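Nucleoporin NUP82 (Chaetomium thermophilum, PDB 5CWW) probably serves, through this N-terminal beta-propeller domain among other parts, as a structural component of the nuclear pore complex that offers docking sites to transport factors. Local coordinates at residues B[325-330]-B[447-453]; B[302-306]-B[332-336]; B[280-286]-B[367-373]; B[199-203]-B[287-291]. One frame throughout, in Å; residues are numbered along the deposited sequence.

The four contacts follow the beta-propeller and a pair of helices inserted between two of its strands. Strand 198-203 meets the chain running on from strand 281-284 in contact 4; strand 281-284, in the next sheet along the chain, pairs with strand 369-370 in contact 3. Between strands 281-284 and 369-370 in sequence come helices 298-315 and 321-338, which pack on each other in contact 2. Contact 1 then sets helix 321-338 against loop 447-453, from beyond strand 437-441. The centres of contacts 1 and 2 lie about 11 Å apart, those of contacts 1 and 3 about 13 Å, and those of contacts 3 and 4 about 17 Å. Trp450 and Trp333 meet between contacts 1 and 2, tying the helices to the propeller.

Contact 1: residues B[325-330]-B[447-453]; sequences LVAQQQ and EAQWLPP
Gln329 and Gln330, successive residues of helix 321-338, reach out to the irregular loop 447-453 and bind mostly its backbone, joining the helical hairpin to the beta-propeller. The NE2 of Gln330 gives both its bonds here: one runs to Ala448 O at 3.0 Å, almost straight (176°), in the carbonyl plane and on a lone pair, while the other reaches Glu447 OE1 at 3.1 Å from above the carboxylate plane. Gln329 extends beyond CG past the Trp450 side chain, the two running in opposite directions with amide and ring planes 85° apart, and its CB comes 3.7 Å from Trp450 CE3. Apolar contacts flank the amides: Leu325 CD2 lies 4.2 Å from Pro452 CB, and Val326 CG1 is 4.0 Å from Gln449 CG. Further out, the backbone of Gln449 bonds to Cys285 and Lys368, which holds the loop against the propeller, and Lys309 of helix 298-315 packs on Val326, Gln330 and Glu447. At its far end the Gln329 amide bridges two loop residues: OE1 takes a weak bond from Trp450 N at 3.3 Å, and NE2 gives one to Leu451 O at 3.0 Å, arriving from above the carbonyl plane.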
loop_
_atom_site.group_PDB
_atom_site.type_symbol
_atom_site.label_atom_id
_atom_site.label_comp_id
_atom_site.label_asym_id
_atom_site.label_seq_id
_atom_site.Cartn_x
_atom_site.Cartn_y
_atom_site.Cartn_z
ATOM N N LEU B 325 6.307 6.149 -26.706
ATOM C CA LEU B 325 5.056 6.631 -26.135
ATOM C C LEU B 325 5.227 7.025 -24.674
ATOM O O LEU B 325 4.625 7.993 -24.213
ATOM C CB LEU B 325 3.965 5.564 -26.265
ATOM C CG LEU B 325 2.600 5.908 -25.660
ATOM C CD1 LEU B 325 2.030 7.178 -26.271
ATOM C CD2 LEU B 325 1.633 4.747 -25.842
ATOM N N VAL B 326 6.049 6.277 -23.946
ATOM C CA VAL B 326 6.306 6.587 -22.546
ATOM C C VAL B 326 7.012 7.933 -22.446
ATOM O O VAL B 326 6.676 8.757 -21.597
ATOM C CB VAL B 326 7.158 5.498 -21.860
ATOM C CG1 VAL B 326 7.396 5.839 -20.396
ATOM C CG2 VAL B 326 6.475 4.147 -21.972
ATOM N N ALA B 327 7.982 8.154 -23.327
ATOM C CA ALA B 327 8.696 9.424 -23.367
ATOM C C ALA B 327 7.738 10.552 -23.735
ATOM O O ALA B 327 7.784 11.633 -23.151
ATOM C CB ALA B 327 9.850 9.356 -24.357
ATOM N N GLN B 328 6.869 10.288 -24.706
ATOM C CA GLN B 328 5.854 11.252 -25.121
ATOM C C GLN B 328 4.909 11.629 -23.981
ATOM O O GLN B 328 4.652 12.809 -23.744
ATOM C CB GLN B 328 5.045 10.696 -26.295
ATOM C CG GLN B 328 5.608 11.061 -27.655
ATOM C CD GLN B 328 5.503 12.545 -27.945
ATOM O OE1 GLN B 328 4.851 13.288 -27.210
ATOM N NE2 GLN B 328 6.147 12.986 -29.019
ATOM N N GLN B 329 4.394 10.622 -23.284
ATOM C CA GLN B 329 3.444 10.848 -22.203
ATOM C C GLN B 329 4.070 11.667 -21.077
ATOM O O GLN B 329 3.433 12.562 -20.524
ATOM C CB GLN B 329 2.922 9.516 -21.666
ATOM C CG GLN B 329 1.912 8.841 -22.585
ATOM C CD GLN B 329 1.433 7.504 -22.052
ATOM O OE1 GLN B 329 2.114 6.858 -21.255
ATOM N NE2 GLN B 329 0.250 7.087 -22.482
ATOM N N GLN B 330 5.321 11.362 -20.748
ATOM C CA GLN B 330 6.035 12.090 -19.706
ATOM C C GLN B 330 6.284 13.538 -20.112
ATOM O O GLN B 330 6.216 14.443 -19.283
ATOM C CB GLN B 330 7.367 11.410 -19.390
ATOM C CG GLN B 330 7.237 10.122 -18.599
ATOM C CD GLN B 330 8.582 9.587 -18.144
ATOM O OE1 GLN B 330 9.621 10.197 -18.394
ATOM N NE2 GLN B 330 8.570 8.443 -17.471
ATOM N N GLU B 447 9.135 4.657 -13.229
ATOM C CA GLU B 447 8.897 6.018 -13.688
ATOM C C GLU B 447 7.441 6.215 -14.097
ATOM O O GLU B 447 6.657 5.264 -14.132
ATOM C CB GLU B 447 9.824 6.350 -14.860
ATOM C CG GLU B 447 9.730 5.368 -16.018
ATOM C CD GLU B 447 10.709 5.683 -17.132
ATOM O OE1 GLU B 447 11.173 6.841 -17.213
ATOM O OE2 GLU B 447 11.023 4.767 -17.920
ATOM N N ALA B 448 7.095 7.459 -14.412
ATOM C CA ALA B 448 5.739 7.814 -14.807
ATOM C C ALA B 448 5.293 7.008 -16.016
ATOM O O ALA B 448 5.990 6.961 -17.031
ATOM C CB ALA B 448 5.655 9.293 -15.104
ATOM N N GLN B 449 4.134 6.369 -15.900
ATOM C CA GLN B 449 3.544 5.650 -17.021
ATOM C C GLN B 449 2.021 5.692 -16.977
ATOM O O GLN B 449 1.409 5.639 -15.907
ATOM C CB GLN B 449 4.022 4.195 -17.040
ATOM C CG GLN B 449 5.497 4.038 -17.378
ATOM C CD GLN B 449 5.878 2.614 -17.733
ATOM O OE1 GLN B 449 5.076 1.859 -18.288
ATOM N NE2 GLN B 449 7.110 2.240 -17.415
ATOM N N TRP B 450 1.429 5.809 -18.161
ATOM C CA TRP B 450 -0.017 5.764 -18.335
ATOM C C TRP B 450 -0.364 4.719 -19.383
ATOM O O TRP B 450 0.474 4.361 -20.209
ATOM C CB TRP B 450 -0.564 7.125 -18.771
ATOM C CG TRP B 450 -0.376 8.229 -17.778
ATOM C CD1 TRP B 450 -1.305 8.706 -16.906
ATOM C CD2 TRP B 450 0.810 9.006 -17.566
ATOM N NE1 TRP B 450 -0.774 9.730 -16.160
ATOM C CE2 TRP B 450 0.523 9.934 -16.547
ATOM C CE3 TRP B 450 2.084 9.006 -18.139
ATOM C CZ2 TRP B 450 1.465 10.852 -16.084
ATOM C CZ3 TRP B 450 3.019 9.920 -17.679
ATOM C CH2 TRP B 450 2.703 10.831 -16.662
ATOM N N LEU B 451 -1.600 4.235 -19.356
ATOM C CA LEU B 451 -2.084 3.377 -20.427
ATOM C C LEU B 451 -2.141 4.177 -21.724
ATOM O O LEU B 451 -2.166 5.404 -21.690
ATOM C CB LEU B 451 -3.459 2.809 -20.086
ATOM C CG LEU B 451 -3.485 1.772 -18.963
ATOM C CD1 LEU B 451 -4.910 1.560 -18.473
ATOM C CD2 LEU B 451 -2.879 0.458 -19.439
ATOM N N PRO B 452 -2.150 3.488 -22.876
ATOM C CA PRO B 452 -2.189 4.193 -24.163
ATOM C C PRO B 452 -3.472 4.996 -24.375
ATOM O O PRO B 452 -4.489 4.691 -23.754
ATOM C CB PRO B 452 -2.104 3.060 -25.191
ATOM C CG PRO B 452 -1.556 1.899 -24.461
ATOM C CD PRO B 452 -1.998 2.034 -23.047
ATOM N N PRO B 453 -3.425 6.017 -25.245
ATOM C CA PRO B 453 -4.658 6.678 -25.679
ATOM C C PRO B 453 -5.392 5.823 -26.705
ATOM O O PRO B 453 -4.775 4.948 -27.313
ATOM C CB PRO B 453 -4.157 7.982 -26.297
ATOM C CG PRO B 453 -2.803 7.644 -26.813
ATOM C CD PRO B 453 -2.231 6.636 -25.848
#

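Contact 2: residues B[302-306]-B[332-336]; sequences LSASI and EWMSE
Met334 packs against Ile306, Leu302 and Ser303 between two antiparallel helices, and it can be followed atom by atom into the face of helix 302-306. Its CB already touches Ile306 CD1, at 3.7 Å. CG stands anti to the backbone N (chi1 -179°), which sends the chain toward the other helix, and there it passes 4.0 Å from Ser303 OG. The sulfur comes closer to that hydroxyl, with SD 3.4 Å from Ser303 OG; the polar partner of the oxygen is elsewhere, as OG bonds to Ile299 O one turn back in its own helix. Bends at chi2 and chi3 then fold the methyl back against Ile306 and Leu302, still near Ser303 OG, so that CE meets Ile306 CD1 at 3.5 Å and Leu302 CB at 3.9 Å. Trp333 flanks the methionine more loosely: Ile306 CD1 approaches the edge of its indole, near the ring plane, and Leu302 CD1 lies 4.4 Å from Trp333 CH2. Everything that crosses here is van der Waals packing. The local axes approach to 10.7 Å, their N-to-C directions 149° apart, the geometry of a helical hairpin made by 298-315 and 321-338. Beyond it, the Trp333 ring meets those of Trp267 and Trp450, and Leu302 packs on Met270, which seats the hairpin against the loops that border the propeller sheet containing strands 272-276 and 281-284.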
loop_
_atom_site.group_PDB
_atom_site.type_symbol
_atom_site.label_atom_id
_atom_site.label_comp_id
_atom_site.label_asym_id
_atom_site.label_seq_id
_atom_site.Cartn_x
_atom_site.Cartn_y
_atom_site.Cartn_z
ATOM N N LEU B 302 13.378 16.276 -12.717
ATOM C CA LEU B 302 12.477 15.488 -13.554
ATOM C C LEU B 302 12.498 15.954 -15.006
ATOM O O LEU B 302 12.499 15.133 -15.922
ATOM C CB LEU B 302 11.046 15.545 -13.015
ATOM C CG LEU B 302 10.770 14.728 -11.751
ATOM C CD1 LEU B 302 9.378 15.034 -11.218
ATOM C CD2 LEU B 302 10.921 13.238 -12.022
ATOM N N SER B 303 12.503 17.268 -15.215
ATOM C CA SER B 303 12.564 17.821 -16.564
ATOM C C SER B 303 13.760 17.253 -17.318
ATOM O O SER B 303 13.627 16.778 -18.444
ATOM C CB SER B 303 12.643 19.347 -16.524
ATOM O OG SER B 303 11.508 19.900 -15.882
ATOM N N ALA B 304 14.927 17.294 -16.681
ATOM C CA ALA B 304 16.149 16.778 -17.286
ATOM C C ALA B 304 16.004 15.291 -17.593
ATOM O O ALA B 304 16.405 14.821 -18.659
ATOM C CB ALA B 304 17.334 17.018 -16.370
ATOM N N SER B 305 15.426 14.558 -16.647
ATOM C CA SER B 305 15.209 13.126 -16.805
ATOM C C SER B 305 14.284 12.834 -17.983
ATOM O O SER B 305 14.520 11.901 -18.750
ATOM C CB SER B 305 14.625 12.535 -15.522
ATOM O OG SER B 305 14.419 11.140 -15.650
ATOM N N ILE B 306 13.234 13.636 -18.122
ATOM C CA ILE B 306 12.270 13.454 -19.201
ATOM C C ILE B 306 12.902 13.812 -20.541
ATOM O O ILE B 306 12.807 13.045 -21.500
ATOM C CB ILE B 306 10.999 14.299 -18.977
ATOM C CG1 ILE B 306 10.239 13.781 -17.753
ATOM C CG2 ILE B 306 10.081 14.244 -20.199
ATOM C CD1 ILE B 306 9.125 14.690 -17.286
ATOM N N GLU B 332 4.404 15.225 -22.172
ATOM C CA GLU B 332 3.093 15.858 -22.146
ATOM C C GLU B 332 2.728 16.255 -20.717
ATOM O O GLU B 332 2.226 17.352 -20.469
ATOM C CB GLU B 332 2.042 14.916 -22.731
ATOM C CG GLU B 332 0.674 15.542 -22.919
ATOM C CD GLU B 332 -0.287 14.627 -23.654
ATOM O OE1 GLU B 332 0.126 13.510 -24.034
ATOM O OE2 GLU B 332 -1.454 15.026 -23.852
ATOM N N TRP B 333 3.002 15.353 -19.780
ATOM C CA TRP B 333 2.796 15.612 -18.360
ATOM C C TRP B 333 3.580 16.842 -17.905
ATOM O O TRP B 333 3.035 17.728 -17.247
ATOM C CB TRP B 333 3.206 14.380 -17.549
ATOM C CG TRP B 333 2.982 14.487 -16.073
ATOM C CD1 TRP B 333 1.824 14.227 -15.401
ATOM C CD2 TRP B 333 3.949 14.853 -15.080
ATOM N NE1 TRP B 333 2.006 14.417 -14.052
ATOM C CE2 TRP B 333 3.303 14.801 -13.830
ATOM C CE3 TRP B 333 5.295 15.222 -15.129
ATOM C CZ2 TRP B 333 3.957 15.110 -12.639
ATOM C CZ3 TRP B 333 5.943 15.526 -13.947
ATOM C CH2 TRP B 333 5.272 15.469 -12.719
ATOM N N MET B 334 4.857 16.896 -18.274
ATOM C CA MET B 334 5.730 17.993 -17.869
ATOM C C MET B 334 5.315 19.326 -18.486
ATOM O O MET B 334 5.472 20.376 -17.861
ATOM C CB MET B 334 7.181 17.682 -18.250
ATOM C CG MET B 334 8.184 18.765 -17.850
ATOM S SD MET B 334 8.150 19.161 -16.089
ATOM C CE MET B 334 8.716 17.615 -15.381
ATOM N N SER B 335 4.794 19.288 -19.709
ATOM C CA SER B 335 4.413 20.512 -20.411
ATOM C C SER B 335 3.293 21.240 -19.669
ATOM O O SER B 335 3.163 22.460 -19.766
ATOM C CB SER B 335 3.979 20.202 -21.844
ATOM O OG SER B 335 2.706 19.579 -21.871
ATOM N N GLU B 336 2.491 20.483 -18.929
ATOM C CA GLU B 336 1.437 21.063 -18.105
ATOM C C GLU B 336 2.031 21.832 -16.927
ATOM O O GLU B 336 1.384 22.711 -16.363
ATOM C CB GLU B 336 0.499 19.970 -17.592
ATOM C CG GLU B 336 -0.207 19.177 -18.684
ATOM C CD GLU B 336 -1.564 19.748 -19.043
ATOM O OE1 GLU B 336 -2.398 19.921 -18.130
ATOM O OE2 GLU B 336 -1.796 20.022 -20.240
#

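Contact 3: residues B[280-286]-B[367-373]; sequences DVYALCP and PKLQGPF
The Tyr282 ring carries Pro372 on one face, with Pro372 CA 3.9 Å above the ring plane and offset toward the rim. Its CG stands anti to the carbonyl carbon (chi1 -68°), which lays the ring alongside Gly371. Tyr282 CE2 comes within 3.4 Å of Gly371 C, Leu369 CG meets CD2, and Pro372 CG lies 3.3 Å from Tyr282 OH. The Phe373 ring works by its edge: Val281 O sits in the ring plane 3.3 Å from Phe373 CD1, and CE1 approaches Ala283 CB. Gly371 fits because a side chain would run into Val281 O and Tyr282 CD2, and a cis peptide precedes Pro372. With an alanine at Tyr282, Pro372 is likely to lose the ring it lies on, and Leu369 one of its neighbours. In the propeller, the short, weakly bonded strand 369-370 forms one edge of an antiparallel four-stranded sheet, beside 281-284. Ala283 and Gln370 are a hydrogen-bonded pair, Ala283 N to Gln370 O and Gln370 N to Ala283 O both 2.9 Å. A basic side chain of another protein chain packs on Asp280, Tyr282 and Pro372. Phe373 N bonds to Val281 O, and a water accepts a bond from Val281 N and donates one to Phe373 O, 2.6 Å from the water oxygen.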
loop_
_atom_site.group_PDB
_atom_site.type_symbol
_atom_site.label_atom_id
_atom_site.label_comp_id
_atom_site.label_asym_id
_atom_site.label_seq_id
_atom_site.Cartn_x
_atom_site.Cartn_y
_atom_site.Cartn_z
ATOM N N ASP B 280 2.278 -10.391 -4.388
ATOM C CA ASP B 280 2.591 -9.507 -5.504
ATOM C C ASP B 280 2.828 -8.073 -5.049
ATOM O O ASP B 280 2.320 -7.638 -4.012
ATOM C CB ASP B 280 1.469 -9.542 -6.543
ATOM C CG ASP B 280 1.332 -10.898 -7.209
ATOM O OD1 ASP B 280 2.331 -11.647 -7.252
ATOM O OD2 ASP B 280 0.226 -11.215 -7.695
ATOM N N VAL B 281 3.601 -7.346 -5.848
ATOM C CA VAL B 281 3.939 -5.957 -5.572
ATOM C C VAL B 281 3.555 -5.115 -6.779
ATOM O O VAL B 281 3.761 -5.527 -7.920
ATOM C CB VAL B 281 5.450 -5.789 -5.265
ATOM C CG1 VAL B 281 5.828 -4.321 -5.141
ATOM C CG2 VAL B 281 5.824 -6.545 -3.997
ATOM N N TYR B 282 3.002 -3.936 -6.516
ATOM C CA TYR B 282 2.573 -3.025 -7.568
ATOM C C TYR B 282 3.070 -1.613 -7.295
ATOM O O TYR B 282 3.382 -1.264 -6.156
ATOM C CB TYR B 282 1.046 -3.011 -7.680
ATOM C CG TYR B 282 0.438 -4.296 -8.188
ATOM C CD1 TYR B 282 0.108 -5.322 -7.315
ATOM C CD2 TYR B 282 0.176 -4.474 -9.538
ATOM C CE1 TYR B 282 -0.458 -6.495 -7.776
ATOM C CE2 TYR B 282 -0.387 -5.643 -10.008
ATOM C CZ TYR B 282 -0.704 -6.649 -9.123
ATOM O OH TYR B 282 -1.269 -7.813 -9.587
ATOM N N ALA B 283 3.121 -0.798 -8.343
ATOM C CA ALA B 283 3.487 0.606 -8.209
ATOM C C ALA B 283 2.586 1.481 -9.073
ATOM O O ALA B 283 2.217 1.099 -10.181
ATOM C CB ALA B 283 4.948 0.813 -8.582
ATOM N N LEU B 284 2.234 2.649 -8.544
ATOM C CA LEU B 284 1.461 3.650 -9.272
ATOM C C LEU B 284 2.250 4.942 -9.363
ATOM O O LEU B 284 2.605 5.521 -8.339
ATOM C CB LEU B 284 0.131 3.935 -8.573
ATOM C CG LEU B 284 -1.108 3.091 -8.851
ATOM C CD1 LEU B 284 -2.243 3.637 -8.001
ATOM C CD2 LEU B 284 -1.493 3.100 -10.323
ATOM N N CYS B 285 2.500 5.415 -10.578
ATOM C CA CYS B 285 3.295 6.624 -10.759
ATOM C C CYS B 285 2.964 7.330 -12.072
ATOM O O CYS B 285 2.932 6.688 -13.118
ATOM C CB CYS B 285 4.783 6.278 -10.716
ATOM S SG CYS B 285 5.877 7.650 -11.102
ATOM N N PRO B 286 2.739 8.657 -12.033
ATOM C CA PRO B 286 2.777 9.580 -10.894
ATOM C C PRO B 286 1.418 9.778 -10.225
ATOM O O PRO B 286 0.471 10.206 -10.886
ATOM C CB PRO B 286 3.249 10.881 -11.535
ATOM C CG PRO B 286 2.654 10.845 -12.900
ATOM C CD PRO B 286 2.509 9.386 -13.293
ATOM N N PRO B 367 -2.519 7.063 -13.330
ATOM C CA PRO B 367 -1.392 6.411 -13.998
ATOM C C PRO B 367 -1.629 4.918 -14.191
ATOM O O PRO B 367 -2.534 4.347 -13.583
ATOM C CB PRO B 367 -0.223 6.664 -13.044
ATOM C CG PRO B 367 -0.843 6.810 -11.718
ATOM C CD PRO B 367 -2.198 7.424 -11.938
ATOM N N LYS B 368 -0.829 4.304 -15.051
ATOM C CA LYS B 368 -0.901 2.870 -15.271
ATOM C C LYS B 368 -0.523 2.118 -14.003
ATOM O O LYS B 368 0.377 2.532 -13.269
ATOM C CB LYS B 368 0.024 2.460 -16.418
ATOM C CG LYS B 368 0.040 0.966 -16.702
ATOM C CD LYS B 368 1.019 0.617 -17.808
ATOM C CE LYS B 368 1.137 -0.887 -17.969
ATOM N NZ LYS B 368 2.018 -1.253 -19.105
ATOM N N LEU B 369 -1.216 1.018 -13.739
ATOM C CA LEU B 369 -0.822 0.133 -12.652
ATOM C C LEU B 369 0.337 -0.732 -13.127
ATOM O O LEU B 369 0.204 -1.479 -14.094
ATOM C CB LEU B 369 -1.985 -0.747 -12.195
ATOM C CG LEU B 369 -1.667 -1.638 -10.988
ATOM C CD1 LEU B 369 -1.385 -0.800 -9.746
ATOM C CD2 LEU B 369 -2.794 -2.620 -10.727
ATOM N N GLN B 370 1.474 -0.609 -12.451
ATOM C CA GLN B 370 2.673 -1.357 -12.803
ATOM C C GLN B 370 2.823 -2.587 -11.917
ATOM O O GLN B 370 2.872 -2.472 -10.693
ATOM C CB GLN B 370 3.913 -0.470 -12.682
ATOM C CG GLN B 370 3.879 0.755 -13.578
ATOM C CD GLN B 370 5.149 1.572 -13.496
ATOM O OE1 GLN B 370 6.250 1.024 -13.497
ATOM N NE2 GLN B 370 5.005 2.892 -13.418
ATOM N N GLY B 371 2.894 -3.757 -12.547
ATOM C CA GLY B 371 3.060 -5.014 -11.838
ATOM C C GLY B 371 2.097 -6.074 -12.340
ATOM O O GLY B 371 1.343 -5.830 -13.280
ATOM N N PRO B 372 2.117 -7.266 -11.723
ATOM C CA PRO B 372 2.993 -7.642 -10.605
ATOM C C PRO B 372 4.464 -7.656 -11.005
ATOM O O PRO B 372 4.805 -8.208 -12.048
ATOM C CB PRO B 372 2.531 -9.059 -10.240
ATOM C CG PRO B 372 1.271 -9.300 -10.992
ATOM C CD PRO B 372 1.275 -8.387 -12.167
ATOM N N PHE B 373 5.319 -7.050 -10.188
ATOM C CA PHE B 373 6.752 -7.050 -10.449
ATOM C C PHE B 373 7.325 -8.457 -10.352
ATOM O O PHE B 373 7.030 -9.193 -9.410
ATOM C CB PHE B 373 7.480 -6.130 -9.467
ATOM C CG PHE B 373 7.379 -4.674 -9.810
ATOM C CD1 PHE B 373 6.223 -3.963 -9.540
ATOM C CD2 PHE B 373 8.446 -4.014 -10.396
ATOM C CE1 PHE B 373 6.129 -2.622 -9.856
ATOM C CE2 PHE B 373 8.360 -2.671 -10.710
ATOM C CZ PHE B 373 7.199 -1.975 -10.441
HETATM O O HOH W 1 5.186 -8.996 -7.616
HETATM O O HOH W 2 2.371 3.999 -13.068
#

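Contact 4: residues B[199-203]-B[287-291]; sequences VRVWE and LLPQR
Glu203 and Pro289 make the tight part of this contact: the carboxylate carbon CD and OE2 of Glu203 both lie 3.3 Å from Pro289 CB, the side chains crossing at about a right angle. The same OE2 accepts a short bond, 2.6 Å at 158°, from Gln290 N, which meets it from above the carboxylate plane. The glutamate arrives there because its chain is extended beyond CG (chi2 178°), and OE2 is also hydrogen-bonded to Thr216 OG1. Replacing Glu203 with an alanine would probably leave Gln290 N and Thr216 OG1 without this partner and uncover the side of Pro289. Deeper in, Val201 CG1 touches Pro289 CB at 3.9 Å, and Val199 CG1 reaches Leu287 CD2 at 4.2 Å, a looser but buried apolar layer that Leu217 and Leu272 extend. Toward solvent the fit slackens. The backbone N of exposed Arg291 lies 3.5 Å from Glu203 OE1, and its NE stays 4.8 Å from that oxygen, so any charge attraction is probably weak. Strand 198-203 belongs to one four-stranded antiparallel sheet, and segment 287-291 leaves the next sheet after strand 281-284, as expected for neighbouring blades of a beta-propeller.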
loop_
_atom_site.group_PDB
_atom_site.type_symbol
_atom_site.label_atom_id
_atom_site.label_comp_id
_atom_site.label_asym_id
_atom_site.label_seq_id
_atom_site.Cartn_x
_atom_site.Cartn_y
_atom_site.Cartn_z
ATOM N N VAL B 199 -7.821 2.897 -4.038
ATOM C CA VAL B 199 -6.939 3.971 -3.600
ATOM C C VAL B 199 -7.710 5.281 -3.609
ATOM O O VAL B 199 -8.304 5.653 -4.623
ATOM C CB VAL B 199 -5.692 4.088 -4.502
ATOM C CG1 VAL B 199 -4.790 5.231 -4.043
ATOM C CG2 VAL B 199 -4.920 2.775 -4.512
ATOM N N ARG B 200 -7.708 5.971 -2.475
ATOM C CA ARG B 200 -8.443 7.222 -2.341
ATOM C C ARG B 200 -7.564 8.339 -1.799
ATOM O O ARG B 200 -6.951 8.208 -0.738
ATOM C CB ARG B 200 -9.663 7.024 -1.440
ATOM C CG ARG B 200 -10.859 6.429 -2.169
ATOM C CD ARG B 200 -12.041 6.243 -1.237
ATOM N NE ARG B 200 -12.014 4.933 -0.591
ATOM C CZ ARG B 200 -12.778 3.897 -0.924
ATOM N NH1 ARG B 200 -13.667 3.990 -1.902
ATOM N NH2 ARG B 200 -12.657 2.756 -0.262
ATOM N N VAL B 201 -7.500 9.428 -2.558
ATOM C CA VAL B 201 -6.761 10.619 -2.166
ATOM C C VAL B 201 -7.711 11.650 -1.550
ATOM O O VAL B 201 -8.658 12.099 -2.202
ATOM C CB VAL B 201 -6.032 11.247 -3.370
ATOM C CG1 VAL B 201 -5.219 12.464 -2.930
ATOM C CG2 VAL B 201 -5.132 10.213 -4.055
ATOM N N TRP B 202 -7.455 12.017 -0.297
ATOM C CA TRP B 202 -8.243 13.032 0.403
ATOM C C TRP B 202 -7.391 14.270 0.628
ATOM O O TRP B 202 -6.285 14.171 1.158
ATOM C CB TRP B 202 -8.749 12.507 1.748
ATOM C CG TRP B 202 -9.278 11.107 1.714
ATOM C CD1 TRP B 202 -8.545 9.954 1.683
ATOM C CD2 TRP B 202 -10.654 10.706 1.733
ATOM N NE1 TRP B 202 -9.379 8.863 1.672
ATOM C CE2 TRP B 202 -10.679 9.297 1.703
ATOM C CE3 TRP B 202 -11.866 11.402 1.770
ATOM C CZ2 TRP B 202 -11.869 8.573 1.706
ATOM C CZ3 TRP B 202 -13.047 10.680 1.773
ATOM C CH2 TRP B 202 -13.040 9.281 1.742
ATOM N N GLU B 203 -7.906 15.431 0.233
ATOM C CA GLU B 203 -7.195 16.693 0.424
ATOM C C GLU B 203 -7.930 17.554 1.442
ATOM O O GLU B 203 -8.896 18.245 1.116
ATOM C CB GLU B 203 -7.047 17.420 -0.911
ATOM C CG GLU B 203 -6.204 16.636 -1.914
ATOM C CD GLU B 203 -6.089 17.320 -3.259
ATOM O OE1 GLU B 203 -5.675 18.497 -3.301
ATOM O OE2 GLU B 203 -6.421 16.676 -4.276
ATOM N N LEU B 287 1.333 9.476 -8.932
ATOM C CA LEU B 287 0.102 9.667 -8.175
ATOM C C LEU B 287 0.170 10.979 -7.402
ATOM O O LEU B 287 0.946 11.105 -6.453
ATOM C CB LEU B 287 -0.132 8.497 -7.217
ATOM C CG LEU B 287 -1.425 8.556 -6.399
ATOM C CD1 LEU B 287 -2.649 8.451 -7.301
ATOM C CD2 LEU B 287 -1.442 7.463 -5.343
ATOM N N LEU B 288 -0.642 11.947 -7.816
ATOM C CA LEU B 288 -0.648 13.271 -7.202
ATOM C C LEU B 288 -2.057 13.700 -6.801
ATOM O O LEU B 288 -3.029 13.358 -7.477
ATOM C CB LEU B 288 -0.052 14.304 -8.162
ATOM C CG LEU B 288 1.463 14.281 -8.373
ATOM C CD1 LEU B 288 1.838 15.197 -9.527
ATOM C CD2 LEU B 288 2.197 14.698 -7.110
ATOM N N PRO B 289 -2.177 14.454 -5.699
ATOM C CA PRO B 289 -3.459 15.115 -5.437
ATOM C C PRO B 289 -3.691 16.251 -6.433
ATOM O O PRO B 289 -2.797 16.539 -7.230
ATOM C CB PRO B 289 -3.309 15.638 -4.003
ATOM C CG PRO B 289 -1.848 15.679 -3.750
ATOM C CD PRO B 289 -1.236 14.602 -4.576
ATOM N N GLN B 290 -4.866 16.873 -6.394
ATOM C CA GLN B 290 -5.200 17.943 -7.333
ATOM C C GLN B 290 -4.185 19.075 -7.272
ATOM O O GLN B 290 -3.902 19.723 -8.280
ATOM C CB GLN B 290 -6.598 18.494 -7.048
ATOM C CG GLN B 290 -7.711 17.503 -7.308
ATOM C CD GLN B 290 -9.089 18.104 -7.114
ATOM O OE1 GLN B 290 -9.968 17.953 -7.964
ATOM N NE2 GLN B 290 -9.289 18.781 -5.990
ATOM N N ARG B 291 -3.650 19.308 -6.080
ATOM C CA ARG B 291 -2.636 20.333 -5.870
ATOM C C ARG B 291 -1.491 19.743 -5.060
ATOM O O ARG B 291 -1.718 18.930 -4.166
ATOM C CB ARG B 291 -3.240 21.545 -5.161
ATOM C CG ARG B 291 -4.018 22.469 -6.085
ATOM C CD ARG B 291 -4.843 23.479 -5.304
ATOM N NE ARG B 291 -6.161 22.954 -4.955
ATOM C CZ ARG B 291 -7.240 23.039 -5.729
ATOM N NH1 ARG B 291 -7.177 23.632 -6.915
ATOM N NH2 ARG B 291 -8.391 22.527 -5.317
#